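Local coordinates for putative HTH-type transcriptional regulator YwnA (Bacillus subtilis subsp. subtilis, PDB 1XD7), which probably binds DNA through a winged helix-turn-helix domain and regulates transcription, at residues V10-L15 and I71-V76. Numbering follows the deposited sequence.
Sequences VAIHIL and ISLLEV
V76 faces A11, I12 and L15 where helix 7-19 packs against the start of helix 73-80 in the winged-helix domain of this Rrf2-type protein. Its CB carries two methyls that part company at once. CG1 lies anti to the backbone N (chi1 -180°) and goes to A11 and I12, its distance to A11 CB being 3.7 Å; CG2, beside the backbone N, meets L15 CD1 at 4.0 Å. Valine suits this place because its fork starts at CB and serves three partners without a long stem. A11 is small enough to let the helices approach, with its CA 7.3 Å from that of V76.

I12 flanks the valine. A bend at chi2 (-64°) leaves CD1 as the reaching atom, and isoleucine's ethyl arm carries it out to the neighbouring helix. CD1 comes within 4.1 Å of V76 CG1, the two side chains set obliquely, and touches L73 CD2; the I12 and L73 side chains cross at about a right angle. Leucine's branched end gives L73 a methyl for this meeting. L107 and T110 of the second subunit pack on I12 and L73 respectively, so this edge adjoins the dimer interface. L15, with a leucine's reach, meets V76 tip to tip and also touches L64 of strand 63-64.

Helix 73-80 opens with a capping box: the short hydroxyl of S72, the N-cap, and the carboxylate of E75 suit N-H groups at a helix start. E75 N donates to S72 OG, whose exact placing is less certain; S72 N returns a weak bond to E75 OE1. Inside the apolar seam, I12 CD1 and L73 CD2 lie 3.6 Å apart.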
ATOM      1  N   VAL A  10       1.874  14.717  -0.127  1.00 38.19           N
ATOM      2  CA  VAL A  10       2.121  15.993  -0.790  1.00 36.01           C
ATOM      3  C   VAL A  10       0.805  16.705  -1.073  1.00 36.04           C
ATOM      4  O   VAL A  10       0.713  17.936  -0.957  1.00 35.58           O
ATOM      5  CB  VAL A  10       2.945  15.792  -2.099  1.00 34.63           C
ATOM      6  CG1 VAL A  10       2.907  17.028  -2.955  1.00 30.55           C
ATOM      7  CG2 VAL A  10       4.397  15.465  -1.738  1.00 33.68           C
ATOM      8  N   ALA A  11      -0.225  15.945  -1.426  1.00 32.76           N
ATOM      9  CA  ALA A  11      -1.502  16.584  -1.695  1.00 33.09           C
ATOM     10  C   ALA A  11      -2.069  17.176  -0.403  1.00 33.38           C
ATOM     11  O   ALA A  11      -2.723  18.210  -0.430  1.00 32.92           O
ATOM     12  CB  ALA A  11      -2.479  15.593  -2.306  1.00 32.63           C
ATOM     13  N   ILE A  12      -1.803  16.523   0.726  1.00 35.28           N
ATOM     14  CA  ILE A  12      -2.288  17.002   2.020  1.00 37.91           C
ATOM     15  C   ILE A  12      -1.587  18.304   2.464  1.00 38.99           C
ATOM     16  O   ILE A  12      -2.251  19.264   2.881  1.00 39.68           O
ATOM     17  CB  ILE A  12      -2.107  15.930   3.115  1.00 37.97           C
ATOM     18  CG1 ILE A  12      -2.815  14.634   2.706  1.00 39.52           C
ATOM     19  CG2 ILE A  12      -2.697  16.420   4.416  1.00 39.77           C
ATOM     20  CD1 ILE A  12      -4.317  14.767   2.591  1.00 37.08           C
ATOM     21  N   HIS A  13      -0.260  18.345   2.381  1.00 37.87           N
ATOM     22  CA  HIS A  13       0.465  19.566   2.747  1.00 36.97           C
ATOM     23  C   HIS A  13      -0.089  20.718   1.945  1.00 37.78           C
ATOM     24  O   HIS A  13      -0.392  21.789   2.474  1.00 39.47           O
ATOM     25  CB  HIS A  13       1.948  19.435   2.426  1.00 33.64           C
ATOM     26  CG  HIS A  13       2.713  18.693   3.462  1.00 31.17           C
ATOM     27  ND1 HIS A  13       3.029  19.245   4.681  1.00 36.01           N
ATOM     28  CD2 HIS A  13       3.169  17.420   3.497  1.00 34.52           C
ATOM     29  CE1 HIS A  13       3.648  18.345   5.426  1.00 36.77           C
ATOM     30  NE2 HIS A  13       3.744  17.226   4.730  1.00 35.33           N
ATOM     31  N   ILE A  14      -0.226  20.480   0.650  1.00 38.23           N
ATOM     32  CA  ILE A  14      -0.724  21.499  -0.250  1.00 37.62           C
ATOM     33  C   ILE A  14      -2.079  21.990   0.219  1.00 39.17           C
ATOM     34  O   ILE A  14      -2.296  23.197   0.368  1.00 38.41           O
ATOM     35  CB  ILE A  14      -0.828  20.938  -1.674  1.00 36.21           C
ATOM     36  CG1 ILE A  14       0.576  20.659  -2.205  1.00 38.45           C
ATOM     37  CG2 ILE A  14      -1.557  21.891  -2.566  1.00 31.99           C
ATOM     38  CD1 ILE A  14       0.606  19.959  -3.559  1.00 39.82           C
ATOM     39  N   LEU A  15      -2.996  21.060   0.454  1.00 39.30           N
ATOM     40  CA  LEU A  15      -4.324  21.446   0.891  1.00 39.97           C
ATOM     41  C   LEU A  15      -4.303  22.165   2.226  1.00 39.38           C
ATOM     42  O   LEU A  15      -5.040  23.114   2.420  1.00 40.04           O
ATOM     43  CB  LEU A  15      -5.223  20.222   0.973  1.00 40.69           C
ATOM     44  CG  LEU A  15      -5.529  19.654  -0.411  1.00 42.63           C
ATOM     45  CD1 LEU A  15      -6.286  18.343  -0.275  1.00 42.52           C
ATOM     46  CD2 LEU A  15      -6.333  20.660  -1.211  1.00 41.85           C
ATOM     47  N   ILE A  71     -13.815  17.055   3.658  1.00 42.74           N
ATOM     48  CA  ILE A  71     -12.858  16.547   2.687  1.00 40.01           C
ATOM     49  C   ILE A  71     -12.158  15.352   3.256  1.00 39.33           C
ATOM     50  O   ILE A  71     -11.276  15.484   4.098  1.00 38.86           O
ATOM     51  CB  ILE A  71     -11.799  17.589   2.337  1.00 41.74           C
ATOM     52  CG1 ILE A  71     -12.471  18.923   1.992  1.00 40.03           C
ATOM     53  CG2 ILE A  71     -10.984  17.100   1.154  1.00 40.68           C
ATOM     54  CD1 ILE A  71     -11.506  20.034   1.637  1.00 39.58           C
ATOM     55  N   SER A  72     -12.547  14.173   2.792  1.00 38.12           N
ATOM     56  CA  SER A  72     -11.953  12.947   3.295  1.00 38.49           C
ATOM     57  C   SER A  72     -10.610  12.689   2.648  1.00 36.02           C
ATOM     58  O   SER A  72     -10.381  13.091   1.513  1.00 35.58           O
ATOM     59  CB  SER A  72     -12.883  11.769   3.004  1.00 42.62           C
ATOM     60  OG  SER A  72     -13.064  11.634   1.605  1.00 46.43           O
ATOM     61  N   LEU A  73      -9.721  12.018   3.362  1.00 35.42           N
ATOM     62  CA  LEU A  73      -8.431  11.716   2.786  1.00 37.70           C
ATOM     63  C   LEU A  73      -8.649  10.784   1.587  1.00 39.66           C
ATOM     64  O   LEU A  73      -8.020  10.935   0.545  1.00 40.08           O
ATOM     65  CB  LEU A  73      -7.525  11.079   3.837  1.00 37.67           C
ATOM     66  CG  LEU A  73      -7.228  12.004   5.032  1.00 40.49           C
ATOM     67  CD1 LEU A  73      -5.938  11.584   5.714  1.00 38.52           C
ATOM     68  CD2 LEU A  73      -7.079  13.439   4.558  1.00 38.39           C
ATOM     69  N   LEU A  74      -9.568   9.840   1.725  1.00 41.66           N
ATOM     70  CA  LEU A  74      -9.864   8.928   0.628  1.00 43.16           C
ATOM     71  C   LEU A  74     -10.225   9.776  -0.590  1.00 43.20           C
ATOM     72  O   LEU A  74      -9.749   9.528  -1.698  1.00 41.64           O
ATOM     73  CB  LEU A  74     -11.026   8.005   1.025  1.00 46.32           C
ATOM     74  CG  LEU A  74     -11.614   6.967   0.053  1.00 46.90           C
ATOM     75  CD1 LEU A  74     -12.542   7.657  -0.909  1.00 46.78           C
ATOM     76  CD2 LEU A  74     -10.514   6.225  -0.678  1.00 45.28           C
ATOM     77  N   GLU A  75     -11.046  10.798  -0.367  1.00 43.69           N
ATOM     78  CA  GLU A  75     -11.468  11.708  -1.436  1.00 44.05           C
ATOM     79  C   GLU A  75     -10.237  12.322  -2.104  1.00 45.64           C
ATOM     80  O   GLU A  75     -10.200  12.492  -3.326  1.00 46.50           O
ATOM     81  CB  GLU A  75     -12.361  12.810  -0.848  1.00 42.43           C
ATOM     82  CG  GLU A  75     -12.970  13.791  -1.849  1.00 42.99           C
ATOM     83  CD  GLU A  75     -14.130  14.593  -1.245  1.00 42.97           C
ATOM     84  OE1 GLU A  75     -14.472  14.375  -0.061  1.00 44.11           O
ATOM     85  OE2 GLU A  75     -14.717  15.439  -1.952  1.00 43.79           O
ATOM     86  N   VAL A  76      -9.230  12.646  -1.296  1.00 45.08           N
ATOM     87  CA  VAL A  76      -7.995  13.237  -1.801  1.00 44.68           C
ATOM     88  C   VAL A  76      -7.214  12.199  -2.583  1.00 44.61           C
ATOM     89  O   VAL A  76      -6.683  12.475  -3.659  1.00 44.59           O
ATOM     90  CB  VAL A  76      -7.082  13.720  -0.653  1.00 44.47           C
ATOM     91  CG1 VAL A  76      -5.815  14.329  -1.228  1.00 42.10           C
ATOM     92  CG2 VAL A  76      -7.812  14.719   0.216  1.00 42.04           C
TER